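Long-range contacts in 3-oxoacyl-(Acyl-carrier protein) synthase (Burkholderia xenovorans, PDB 4EFI), which probably catalyses carbon-carbon bond formation in fatty-acid-type synthesis, as a thiolase-fold 3-oxoacyl-(acyl-carrier-protein) synthase: residues G16-G21 with G344-V349; D47-I52 with T169-G174; I52-R57 with V293-Y298; L91-Q96 with L151-D156; A104-L109 with C119-I124. All coordinates share one frame; numbering follows the deposited sequence.

The five contacts fall into three regions. Contacts 1, 4 and 5 all reach the six-stranded sheet: contact 5 lies at its strand 120-124 edge, contact 4 pairs strands further in, and contact 1 lies near the far edge. Contacts 4 and 5 touch, with centres 9 Å apart, because strand 90-94 pairs with both 149-156 and 120-124. Contacts 2 and 3 share I52, have centres 8 Å apart and are joined by R57, whose NH1 probably donates to L171 O. They lie across the chain's centre from contact 5, with centres about 32 and 30 Å from it. The centre of contact 1 is about 18 Å from that of contact 4.

Contact 1 of 5, residues G16-G21 with G344-V349; sequences GARIAG and GPLNIV. With FMT (formic acid), chain D.
Strand residues 18-21 and the irregular segment 345-348 run 42° apart and come closest at G21 and I348, whose CA atoms lie 5.0 Å apart while G21 CA sits 3.2 Å from I348 O. Direct backbone pairing is replaced by two ordered waters. One donates to I19 O at 2.7 Å and accepts from G344 N; the other donates to A20 O at 2.8 Å and accepts from I348 N, 2.9 Å from it. L346 supplies most of the side-chain contact. Its CG lies anti to the carbonyl carbon (chi1 -60°), and the forked end reaches across to the strand: CD2 lies 3.5 Å from I19 O, and CD1 lies 4.1 Å from I19 CG2, the two side chains crossing at about a right angle. R18 has two conformers; in the one given its side chain slides past L346 in the opposite direction, bringing NH1 near CD2, a contact that is less certain for that reason. At the start of the segment, G16 N donates to a formate, probably from the crystallisation liquor. I19 also packs on helix 130-143, and I348 on helix 66-81. Near both segments the chain passes from one mixed sheet to the other: 10-15 leads into 17-26, and 335-343 into 349-353, which lies parallel to 17-26. Such stacked, separate sheets with helices between and outside them are characteristic of the thiolase fold.

Contact 2 of 5, residues D47-I52 with T169-G174; sequences DVVKMI and TSLLFG
V48, V49 and I52, on one side of helix 42-52, meet L171 and L172 in the end region of helix 167-170, and every direct contact is apolar or involves a carbon against backbone. The methyl contacts converge on L171 CD1. V48 CG1, held anti to the backbone N (chi1 172°), approaches it to 3.7 Å, the two side chains crossing obliquely. V49 comes in at about a right angle, with CG1 4.2 Å from L171 CD1, although V49 has two deposited conformers. I52 fills the next place along the helix: its CG1 stands between the backbone N and the carbonyl carbon (chi1 63°), which with an extended chi2 directs CD1 to L171 and L172. That methyl lies 4.0 Å from L171 CB and 4.3 Å from L172 CD1. A second kind of contact sets I52 CD1 against the backbone, 3.6 Å from L171 O. Within each segment, I52 N bonds to V48 O, and L172 N to T169 O. From outside, R57 NH1 donates to L171 O, and F36 packs on the L171 side chain. The chemistry implies that dispersion and burial hold the two segments together, whereas the polar atom nearest to I52 CD1, L171 O, finds its hydrogen bond in R57.

Contact 3 of 5, residues I52-R57 with V293-Y298; sequences IGVNRR and VNIGEY
R56 and E297 lie side by side and point the same way, forming a side-on, two-pronged salt bridge that joins strand 56-58, one half of a two-stranded antiparallel pair with 30-32, to the short helix 295-298 in the C-terminal part of this thiolase-type fold. The R56 chain bends at chi3 (-69°) and turns its NE/NH2 edge to the carboxylate. NE reaches OE1 of E297 at 2.9 Å in an almost straight bond (172°), and OE2 of E297 offers its syn lone pair to NH2 at 2.8 Å. The two flat groups are 29° apart, so the grip is slightly twisted. The bridge holds for one of the two conformers of E297 and is to that extent less certain. V54 and I295 cross at about a right angle, V54 CG2 to I295 CG1 3.9 Å, with V54 also in two conformers. The end of R57 leads away to L171 and N33 OD1, while R57 CB rests 3.6 Å from Y298 O. G296 CA makes a CA-H...O contact with G53 O, and G296 O is doubly held: N55 N at 2.9 Å and R56 N at 3.0 Å both reach it from the same face of its carbonyl plane.

Contact 4 of 5, residues L91-Q96 with L151-D156; sequences LIFVSQ and LLAVGD
F93 and A153 meet in the tightly packed heart of a parallel strand pair, where 91-94 and 151-156 run in step with their axes 4.7 Å apart and 15° from parallel. Four backbone bonds alternate between the strands: I92 N to L151 O, A153 N to I92 O, V94 N to A153 O and G155 N to V94 O. On the face carrying L91, F93 and A153, the small A153 lies in the plane of the F93 ring at its edge, CB to CD1 of F93 3.8 Å; the first torsion of F93, with CG anti to the backbone N (chi1 179°), helps to lay that edge toward the methyl. On the opposite face I92 and L152 lie side by side, I92 CD1 to L152 CD2 3.9 Å, and V94 CB sits 4.1 Å from V154 CG2. At S95-Q96 bonds to side chains take over from the purely backbone ones. D156 OD1 accepts from Q96 N at 2.8 Å, and D156 OD2 accepts from Q96 NE2 at 3.0 Å; both donors arrive on syn sides but about 25° out of the carboxylate plane. This end is less enclosed, though well bonded: Q96 is partly exposed, and its amide weakly reaches an unidentified bound molecule. T97 OG1 and S302 OG also bond D156. Strand 120-124 flanks 90-94 on its other edge, helices 66-81 and 105-112 lie against the L91/F93 face, and helix 130-143 lies against the I92/V94 face.

Contact 5 of 5, residues A104-L109 with C119-I124; sequences ATAFVL and CLALDI
The first torsion of D123 sets its CG anti to the carbonyl carbon (chi1 -87°), which turns the carboxylate to the N-H groups of T105 and A106 at the start of helix 105-112; F107, with CG likewise anti to its carbonyl carbon, brings its ring beside A121 of the strand. The carboxylate is held by two backbone donors, one for each oxygen. T105 N reaches D123 OD2 at 2.8 Å and A106 N reaches D123 OD1 at 2.7 Å, both from the syn side and both tilted out of the carboxylate plane. Two alanine methyls pack against the carboxylate: A104 CB is only 3.3 Å from D123 CG, and A106 CB lies 3.2 Å from D123 OD1. Further along the strand, A121 meets the helix in a purely apolar way. Its CB lies over one face of the F107 ring, 4.1 Å from the centroid and 22° off the ring normal, a CH-pi contact displaced toward the rim; A106 CB touches the same A121 methyl, its CB 3.9 Å away. The helix axis stands 6.9 Å from the strand, with directions 139° apart, as befits the helix of a beta-alpha-beta crossover from strand 90-94 to its parallel neighbour 120-124. T105 OG1 is hydrogen-bonded to N99 N. Chemically, D123 accepts from the N-H groups of the first helical turn, although it comes from the next strand rather than from the residues preceding the helix. The positive end of the helix dipole would probably stabilise its negative charge, while the A121-F107 contact is apolar, and F107 is exposed.

Contact 1 of 5, residues G16-G21 with G344-V349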
# COMPACT_ATOMS: atom_id res chain seq x y z
N GLY A 16 18.84 -12.59 -4.22
CA GLY A 16 19.12 -13.31 -2.99
C GLY A 16 18.04 -13.21 -1.93
O GLY A 16 18.26 -13.63 -0.80
N ALA A 17 16.86 -12.69 -2.28
CA ALA A 17 15.75 -12.56 -1.35
C ALA A 17 14.44 -12.84 -2.05
O ALA A 17 14.31 -12.54 -3.24
CB ALA A 17 15.71 -11.16 -0.75
N ARG A 18 13.47 -13.38 -1.33
CA ARG A 18 12.17 -13.69 -1.90
C ARG A 18 11.07 -13.38 -0.91
O ARG A 18 11.27 -13.39 0.31
CB ARG A 18 12.08 -15.18 -2.30
CG ARG A 18 12.25 -16.15 -1.15
CD ARG A 18 12.25 -17.62 -1.59
NE ARG A 18 10.90 -18.12 -1.89
CZ ARG A 18 10.04 -18.55 -0.97
NH1 ARG A 18 8.84 -18.97 -1.34
NH2 ARG A 18 10.37 -18.54 0.31
N ILE A 19 9.89 -13.10 -1.44
CA ILE A 19 8.69 -13.03 -0.63
C ILE A 19 8.35 -14.45 -0.20
O ILE A 19 8.24 -15.37 -1.02
CB ILE A 19 7.52 -12.40 -1.40
CG1 ILE A 19 7.85 -10.95 -1.74
CG2 ILE A 19 6.25 -12.49 -0.58
CD1 ILE A 19 6.83 -10.27 -2.66
N ALA A 20 8.17 -14.64 1.11
CA ALA A 20 7.86 -15.94 1.69
C ALA A 20 6.40 -16.11 2.10
O ALA A 20 5.95 -17.24 2.32
CB ALA A 20 8.77 -16.17 2.90
N GLY A 21 5.65 -15.02 2.23
CA GLY A 21 4.25 -15.09 2.65
C GLY A 21 3.70 -13.70 2.82
O GLY A 21 4.48 -12.75 3.02
N GLY A 344 6.29 -16.82 -5.50
CA GLY A 344 5.58 -18.06 -5.28
C GLY A 344 6.23 -19.26 -5.95
O GLY A 344 7.28 -19.14 -6.60
N PRO A 345 5.62 -20.43 -5.80
CA PRO A 345 4.37 -20.62 -5.07
C PRO A 345 4.46 -20.35 -3.58
O PRO A 345 5.52 -20.56 -2.98
CB PRO A 345 4.03 -22.09 -5.31
CG PRO A 345 5.31 -22.74 -5.68
CD PRO A 345 6.15 -21.70 -6.34
N LEU A 346 3.35 -19.90 -3.01
CA LEU A 346 3.25 -19.58 -1.59
C LEU A 346 2.02 -20.23 -1.01
O LEU A 346 0.93 -20.08 -1.55
CB LEU A 346 3.12 -18.07 -1.37
CG LEU A 346 4.23 -17.15 -1.88
CD1 LEU A 346 3.91 -15.71 -1.50
CD2 LEU A 346 5.58 -17.59 -1.32
N ASN A 347 2.19 -20.91 0.12
CA ASN A 347 1.06 -21.43 0.87
C ASN A 347 0.42 -20.44 1.84
O ASN A 347 -0.77 -20.53 2.14
CB ASN A 347 1.47 -22.67 1.67
CG ASN A 347 1.82 -23.86 0.80
OD1 ASN A 347 1.20 -24.08 -0.25
ND2 ASN A 347 2.81 -24.64 1.22
N ILE A 348 1.21 -19.48 2.35
CA ILE A 348 0.74 -18.56 3.37
C ILE A 348 0.43 -17.23 2.71
O ILE A 348 1.28 -16.33 2.62
CB ILE A 348 1.72 -18.42 4.56
CG1 ILE A 348 2.08 -19.81 5.09
CG2 ILE A 348 1.12 -17.59 5.67
CD1 ILE A 348 0.86 -20.65 5.51
N VAL A 349 -0.78 -17.14 2.18
CA VAL A 349 -1.33 -15.94 1.59
C VAL A 349 -2.77 -15.90 2.09
O VAL A 349 -3.55 -16.80 1.77
CB VAL A 349 -1.35 -16.02 0.06
CG1 VAL A 349 -1.99 -14.77 -0.54
CG2 VAL A 349 0.06 -16.23 -0.48
C FMT D . 17.18 -15.33 -5.23
O1 FMT D . 17.79 -14.56 -5.96
O2 FMT D . 15.86 -15.42 -5.35
O HOH W 1 8.46 -16.06 -3.66
O HOH W 2 4.06 -19.27 2.04

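Contact 2 of 5, residues D47-I52 with T169-G174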
# COMPACT_ATOMS: atom_id res chain seq x y z
N ASP A 47 -23.47 8.38 -8.31
CA ASP A 47 -22.58 8.77 -9.40
C ASP A 47 -21.10 8.69 -9.02
O ASP A 47 -20.27 8.26 -9.82
CB ASP A 47 -22.96 10.16 -9.91
CG ASP A 47 -24.27 10.15 -10.68
OD1 ASP A 47 -24.75 9.06 -11.04
OD2 ASP A 47 -24.82 11.24 -10.93
N VAL A 48 -20.76 9.10 -7.80
CA VAL A 48 -19.38 9.05 -7.32
C VAL A 48 -18.91 7.61 -7.12
O VAL A 48 -17.81 7.27 -7.53
CB VAL A 48 -19.22 9.81 -6.00
CG1 VAL A 48 -17.84 9.57 -5.44
CG2 VAL A 48 -19.46 11.30 -6.23
N VAL A 49 -19.74 6.76 -6.53
CA VAL A 49 -19.28 5.41 -6.29
C VAL A 49 -19.17 4.62 -7.60
O VAL A 49 -18.33 3.72 -7.69
CB VAL A 49 -20.09 4.65 -5.21
CG1 VAL A 49 -20.08 5.43 -3.89
CG2 VAL A 49 -21.51 4.39 -5.68
N LYS A 50 -19.95 4.98 -8.61
CA LYS A 50 -19.77 4.38 -9.93
C LYS A 50 -18.35 4.65 -10.43
O LYS A 50 -17.68 3.73 -10.88
CB LYS A 50 -20.78 4.94 -10.94
CG LYS A 50 -20.59 4.45 -12.37
CD LYS A 50 -20.88 2.96 -12.48
CE LYS A 50 -20.63 2.44 -13.89
NZ LYS A 50 -21.09 1.01 -14.06
N MET A 51 -17.92 5.90 -10.35
CA MET A 51 -16.58 6.30 -10.82
C MET A 51 -15.46 5.70 -9.97
O MET A 51 -14.45 5.22 -10.49
CB MET A 51 -16.44 7.81 -10.78
N ILE A 52 -15.62 5.70 -8.66
CA ILE A 52 -14.52 5.25 -7.82
C ILE A 52 -14.54 3.74 -7.68
O ILE A 52 -13.50 3.14 -7.41
CB ILE A 52 -14.43 6.03 -6.48
CG1 ILE A 52 -15.65 5.82 -5.62
CG2 ILE A 52 -14.24 7.52 -6.74
CD1 ILE A 52 -15.50 6.52 -4.25
N THR A 169 -13.45 12.22 -0.28
CA THR A 169 -12.58 11.41 0.55
C THR A 169 -13.38 10.44 1.42
O THR A 169 -12.94 9.32 1.65
CB THR A 169 -11.60 12.27 1.41
OG1 THR A 169 -12.32 13.18 2.26
CG2 THR A 169 -10.65 13.06 0.52
N SER A 170 -14.56 10.87 1.88
CA SER A 170 -15.38 10.02 2.75
C SER A 170 -15.79 8.72 2.11
O SER A 170 -15.83 7.68 2.76
CB SER A 170 -16.64 10.77 3.19
OG SER A 170 -16.34 11.71 4.19
N LEU A 171 -16.11 8.75 0.82
CA LEU A 171 -16.59 7.56 0.13
C LEU A 171 -15.45 6.67 -0.37
O LEU A 171 -15.68 5.53 -0.78
CB LEU A 171 -17.44 7.99 -1.07
CG LEU A 171 -18.82 8.60 -0.79
CD1 LEU A 171 -19.40 9.14 -2.08
CD2 LEU A 171 -19.78 7.59 -0.21
N LEU A 172 -14.23 7.19 -0.37
CA LEU A 172 -13.12 6.54 -1.04
C LEU A 172 -12.30 5.57 -0.19
O LEU A 172 -11.95 4.49 -0.64
CB LEU A 172 -12.19 7.62 -1.59
CG LEU A 172 -10.96 7.11 -2.32
CD1 LEU A 172 -11.30 6.26 -3.51
CD2 LEU A 172 -10.12 8.31 -2.76
N PHE A 173 -11.98 5.97 1.03
CA PHE A 173 -10.96 5.27 1.81
C PHE A 173 -11.49 4.20 2.74
O PHE A 173 -12.51 4.38 3.44
CB PHE A 173 -10.11 6.26 2.60
CG PHE A 173 -9.24 7.13 1.74
CD1 PHE A 173 -8.10 6.62 1.14
CD2 PHE A 173 -9.58 8.46 1.50
CE1 PHE A 173 -7.30 7.44 0.33
CE2 PHE A 173 -8.79 9.26 0.69
CZ PHE A 173 -7.67 8.75 0.11
N GLY A 174 -10.76 3.09 2.79
CA GLY A 174 -10.97 2.03 3.74
C GLY A 174 -9.67 1.76 4.48
O GLY A 174 -8.62 2.33 4.14

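Contact 3 of 5, residues I52-R57 with V293-Y298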
# COMPACT_ATOMS: atom_id res chain seq x y z
N ILE A 52 -15.62 5.70 -8.66
CA ILE A 52 -14.52 5.25 -7.82
C ILE A 52 -14.54 3.74 -7.68
O ILE A 52 -13.50 3.14 -7.41
CB ILE A 52 -14.43 6.03 -6.48
CG1 ILE A 52 -15.65 5.82 -5.62
CG2 ILE A 52 -14.24 7.52 -6.74
CD1 ILE A 52 -15.50 6.52 -4.25
N GLY A 53 -15.71 3.10 -7.86
CA GLY A 53 -15.79 1.64 -7.89
C GLY A 53 -15.98 0.94 -6.55
O GLY A 53 -15.83 -0.27 -6.46
N VAL A 54 -16.31 1.71 -5.50
CA VAL A 54 -16.36 1.23 -4.08
C VAL A 54 -17.78 0.95 -3.52
O VAL A 54 -18.55 1.92 -3.32
CB VAL A 54 -15.71 2.29 -3.11
CG1 VAL A 54 -15.59 1.74 -1.69
CG2 VAL A 54 -14.34 2.76 -3.59
N ASN A 55 -18.12 -0.34 -3.30
CA ASN A 55 -19.44 -0.77 -2.78
C ASN A 55 -19.45 -0.86 -1.26
O ASN A 55 -20.45 -0.56 -0.60
CB ASN A 55 -19.83 -2.13 -3.35
CG ASN A 55 -19.95 -2.14 -4.87
OD1 ASN A 55 -20.73 -1.38 -5.43
ND2 ASN A 55 -19.15 -2.97 -5.53
N ARG A 56 -18.33 -1.32 -0.73
CA ARG A 56 -18.13 -1.54 0.70
C ARG A 56 -16.70 -1.18 1.05
O ARG A 56 -15.84 -1.20 0.18
CB ARG A 56 -18.36 -3.04 1.02
CG ARG A 56 -19.82 -3.44 1.11
CD ARG A 56 -20.05 -4.97 1.01
NE ARG A 56 -19.76 -5.45 -0.33
CZ ARG A 56 -20.57 -5.31 -1.37
NH1 ARG A 56 -21.76 -4.73 -1.24
NH2 ARG A 56 -20.19 -5.77 -2.55
N ARG A 57 -16.44 -0.91 2.32
CA ARG A 57 -15.09 -0.76 2.83
C ARG A 57 -15.08 -1.11 4.32
O ARG A 57 -16.15 -1.21 4.94
CB ARG A 57 -14.54 0.65 2.58
CG ARG A 57 -15.00 1.74 3.53
CD ARG A 57 -16.41 2.17 3.28
NE ARG A 57 -16.57 2.98 2.07
CZ ARG A 57 -17.61 2.95 1.25
NH1 ARG A 57 -17.68 3.78 0.22
NH2 ARG A 57 -18.61 2.09 1.44
N VAL A 293 -8.49 -5.85 -9.32
CA VAL A 293 -9.16 -4.76 -8.62
C VAL A 293 -9.93 -5.35 -7.45
O VAL A 293 -10.68 -6.32 -7.61
CB VAL A 293 -10.14 -4.01 -9.55
CG1 VAL A 293 -10.92 -2.95 -8.79
CG2 VAL A 293 -9.38 -3.35 -10.70
N ASN A 294 -9.76 -4.76 -6.28
CA ASN A 294 -10.53 -5.14 -5.10
C ASN A 294 -11.09 -3.93 -4.37
O ASN A 294 -11.62 -4.04 -3.25
CB ASN A 294 -9.74 -6.05 -4.14
CG ASN A 294 -8.61 -5.32 -3.43
OD1 ASN A 294 -8.35 -4.15 -3.71
ND2 ASN A 294 -7.92 -6.01 -2.53
N ILE A 295 -11.07 -2.77 -5.03
CA ILE A 295 -11.55 -1.53 -4.45
C ILE A 295 -13.04 -1.61 -4.15
O ILE A 295 -13.56 -0.93 -3.26
CB ILE A 295 -11.15 -0.34 -5.38
CG1 ILE A 295 -11.03 0.96 -4.58
CG2 ILE A 295 -12.11 -0.26 -6.53
CD1 ILE A 295 -10.68 2.18 -5.40
N GLY A 296 -13.76 -2.46 -4.87
CA GLY A 296 -15.17 -2.62 -4.61
C GLY A 296 -15.54 -3.09 -3.22
O GLY A 296 -16.61 -2.75 -2.70
N GLU A 297 -14.68 -3.91 -2.62
CA GLU A 297 -14.97 -4.48 -1.31
C GLU A 297 -14.21 -3.79 -0.18
O GLU A 297 -14.61 -3.90 0.96
CB GLU A 297 -14.61 -5.97 -1.26
CG GLU A 297 -15.35 -6.85 -2.24
CD GLU A 297 -16.86 -6.77 -2.09
OE1 GLU A 297 -17.37 -6.90 -0.96
OE2 GLU A 297 -17.55 -6.57 -3.12
N TYR A 298 -13.11 -3.10 -0.49
CA TYR A 298 -12.22 -2.57 0.53
C TYR A 298 -11.96 -1.07 0.44
O TYR A 298 -11.35 -0.50 1.35
CB TYR A 298 -10.88 -3.32 0.55
CG TYR A 298 -11.08 -4.78 0.80
CD1 TYR A 298 -11.45 -5.25 2.06
CD2 TYR A 298 -11.00 -5.70 -0.25
CE1 TYR A 298 -11.69 -6.60 2.28
CE2 TYR A 298 -11.25 -7.04 -0.04
CZ TYR A 298 -11.60 -7.48 1.22
OH TYR A 298 -11.85 -8.82 1.44

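Contact 4 of 5, residues L91-Q96 with L151-D156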
# COMPACT_ATOMS: atom_id res chain seq x y z
N LEU A 91 12.15 -5.49 11.33
CA LEU A 91 10.75 -5.17 11.11
C LEU A 91 10.68 -3.71 10.66
O LEU A 91 11.14 -2.79 11.35
CB LEU A 91 9.92 -5.35 12.38
CG LEU A 91 8.42 -5.17 12.15
CD1 LEU A 91 7.56 -6.14 12.94
CD2 LEU A 91 7.99 -3.73 12.40
N ILE A 92 10.10 -3.52 9.48
CA ILE A 92 9.88 -2.19 8.93
C ILE A 92 8.40 -1.90 8.93
O ILE A 92 7.64 -2.69 8.38
CB ILE A 92 10.43 -2.13 7.50
CG1 ILE A 92 11.91 -2.54 7.47
CG2 ILE A 92 10.26 -0.71 6.94
CD1 ILE A 92 12.51 -2.59 6.06
N PHE A 93 8.00 -0.80 9.56
CA PHE A 93 6.59 -0.39 9.63
C PHE A 93 6.38 0.81 8.73
O PHE A 93 6.88 1.92 9.00
CB PHE A 93 6.21 -0.05 11.09
CG PHE A 93 4.77 0.41 11.28
CD1 PHE A 93 3.71 -0.42 10.99
CD2 PHE A 93 4.49 1.67 11.77
CE1 PHE A 93 2.39 0.00 11.20
CE2 PHE A 93 3.18 2.09 11.96
CZ PHE A 93 2.14 1.26 11.69
N VAL A 94 5.67 0.60 7.63
CA VAL A 94 5.36 1.64 6.66
C VAL A 94 3.91 2.02 6.85
O VAL A 94 3.01 1.17 6.71
CB VAL A 94 5.58 1.16 5.23
CG1 VAL A 94 5.21 2.28 4.24
CG2 VAL A 94 7.03 0.72 5.06
N SER A 95 3.68 3.28 7.21
CA SER A 95 2.36 3.75 7.55
C SER A 95 2.35 5.26 7.67
O SER A 95 3.40 5.88 7.93
CB SER A 95 1.92 3.17 8.89
OG SER A 95 0.58 3.55 9.23
N GLN A 96 1.18 5.86 7.49
CA GLN A 96 0.97 7.28 7.76
C GLN A 96 0.16 7.49 9.04
O GLN A 96 -0.13 8.64 9.38
CB GLN A 96 0.25 7.90 6.57
CG GLN A 96 1.05 7.77 5.30
CD GLN A 96 0.29 8.15 4.06
OE1 GLN A 96 0.67 9.07 3.35
NE2 GLN A 96 -0.76 7.41 3.78
N LEU A 151 10.36 -8.74 8.28
CA LEU A 151 8.92 -8.50 8.27
C LEU A 151 8.64 -7.07 7.84
O LEU A 151 9.21 -6.12 8.36
CB LEU A 151 8.31 -8.74 9.65
CG LEU A 151 8.40 -10.19 10.15
CD1 LEU A 151 7.73 -10.29 11.51
CD2 LEU A 151 7.73 -11.14 9.18
N LEU A 152 7.74 -6.93 6.86
CA LEU A 152 7.27 -5.65 6.40
C LEU A 152 5.84 -5.47 6.85
O LEU A 152 4.93 -6.15 6.36
CB LEU A 152 7.33 -5.52 4.88
CG LEU A 152 8.65 -5.87 4.21
CD1 LEU A 152 8.46 -5.83 2.70
CD2 LEU A 152 9.76 -4.95 4.65
N ALA A 153 5.65 -4.56 7.80
CA ALA A 153 4.33 -4.25 8.34
C ALA A 153 3.86 -3.00 7.63
O ALA A 153 4.38 -1.90 7.87
CB ALA A 153 4.45 -4.01 9.84
N VAL A 154 2.92 -3.13 6.69
CA VAL A 154 2.52 -2.05 5.82
C VAL A 154 1.01 -1.88 5.99
O VAL A 154 0.23 -2.80 5.69
CB VAL A 154 2.89 -2.32 4.36
CG1 VAL A 154 2.45 -1.13 3.47
CG2 VAL A 154 4.39 -2.59 4.26
N GLY A 155 0.58 -0.74 6.54
CA GLY A 155 -0.82 -0.60 6.88
C GLY A 155 -1.20 0.83 7.17
O GLY A 155 -0.34 1.69 7.39
N ASP A 156 -2.50 1.09 7.20
CA ASP A 156 -2.98 2.44 7.46
C ASP A 156 -4.42 2.37 7.93
O ASP A 156 -5.16 1.43 7.58
CB ASP A 156 -2.94 3.30 6.19
CG ASP A 156 -1.88 4.38 6.21
OD1 ASP A 156 -1.44 4.85 7.29
OD2 ASP A 156 -1.48 4.78 5.11

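Contact 5 of 5, residues A104-L109 with C119-I124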
# COMPACT_ATOMS: atom_id res chain seq x y z
N ALA A 104 8.31 5.08 17.99
CA ALA A 104 7.85 4.47 16.76
C ALA A 104 7.07 3.18 17.01
O ALA A 104 7.37 2.39 17.91
CB ALA A 104 9.04 4.19 15.87
N THR A 105 6.09 2.94 16.16
CA THR A 105 5.22 1.77 16.30
C THR A 105 5.98 0.47 16.00
O THR A 105 5.60 -0.61 16.49
CB THR A 105 3.96 1.97 15.42
OG1 THR A 105 3.22 3.09 15.91
CG2 THR A 105 3.03 0.76 15.46
N ALA A 106 7.07 0.55 15.24
CA ALA A 106 7.88 -0.64 15.03
C ALA A 106 8.37 -1.21 16.36
O ALA A 106 8.51 -2.42 16.48
CB ALA A 106 9.04 -0.34 14.11
N PHE A 107 8.62 -0.37 17.35
CA PHE A 107 9.06 -0.87 18.66
C PHE A 107 7.94 -1.58 19.39
O PHE A 107 8.16 -2.61 20.05
CB PHE A 107 9.61 0.28 19.53
CG PHE A 107 10.88 0.84 19.00
CD1 PHE A 107 12.07 0.14 19.17
CD2 PHE A 107 10.90 2.03 18.32
CE1 PHE A 107 13.23 0.60 18.64
CE2 PHE A 107 12.07 2.50 17.79
CZ PHE A 107 13.25 1.78 17.96
N VAL A 108 6.72 -1.09 19.23
CA VAL A 108 5.56 -1.74 19.81
C VAL A 108 5.38 -3.12 19.16
O VAL A 108 5.11 -4.12 19.84
CB VAL A 108 4.29 -0.92 19.57
CG1 VAL A 108 3.07 -1.66 20.09
CG2 VAL A 108 4.43 0.44 20.20
N LEU A 109 5.48 -3.18 17.84
CA LEU A 109 5.37 -4.46 17.13
C LEU A 109 6.48 -5.42 17.53
O LEU A 109 6.24 -6.63 17.70
CB LEU A 109 5.36 -4.24 15.63
CG LEU A 109 4.06 -3.68 15.05
CD1 LEU A 109 4.29 -3.05 13.71
CD2 LEU A 109 3.01 -4.79 14.93
N CYS A 119 16.57 -7.37 16.51
CA CYS A 119 15.66 -7.04 15.41
C CYS A 119 15.63 -5.54 15.16
O CYS A 119 15.24 -4.78 16.02
CB CYS A 119 14.26 -7.55 15.72
SG CYS A 119 13.06 -7.29 14.38
N LEU A 120 16.07 -5.10 13.98
CA LEU A 120 15.98 -3.70 13.62
C LEU A 120 14.52 -3.28 13.62
O LEU A 120 13.64 -4.05 13.25
CB LEU A 120 16.57 -3.49 12.23
CG LEU A 120 17.99 -3.92 12.04
CD1 LEU A 120 18.47 -3.59 10.62
CD2 LEU A 120 18.92 -3.26 13.07
N ALA A 121 14.25 -2.04 14.03
CA ALA A 121 12.89 -1.55 14.14
C ALA A 121 12.81 -0.15 13.52
O ALA A 121 13.31 0.82 14.09
CB ALA A 121 12.47 -1.53 15.60
N LEU A 122 12.18 -0.04 12.36
CA LEU A 122 12.17 1.22 11.62
C LEU A 122 10.76 1.59 11.21
O LEU A 122 10.14 0.82 10.46
CB LEU A 122 13.03 1.08 10.37
CG LEU A 122 14.52 0.84 10.65
CD1 LEU A 122 15.26 0.53 9.34
CD2 LEU A 122 15.15 2.06 11.33
N ASP A 123 10.25 2.74 11.64
CA ASP A 123 9.01 3.31 11.10
C ASP A 123 9.40 4.22 9.94
O ASP A 123 10.18 5.17 10.13
CB ASP A 123 8.29 4.22 12.13
CG ASP A 123 7.32 3.50 13.09
OD1 ASP A 123 7.47 2.30 13.29
OD2 ASP A 123 6.46 4.21 13.71
N ILE A 124 8.79 4.02 8.78
CA ILE A 124 9.00 4.86 7.59
C ILE A 124 7.66 5.44 7.12
O ILE A 124 6.67 4.70 6.98
CB ILE A 124 9.61 4.04 6.47
CG1 ILE A 124 10.93 3.46 6.94
CG2 ILE A 124 9.75 4.90 5.21
CD1 ILE A 124 11.65 2.63 5.84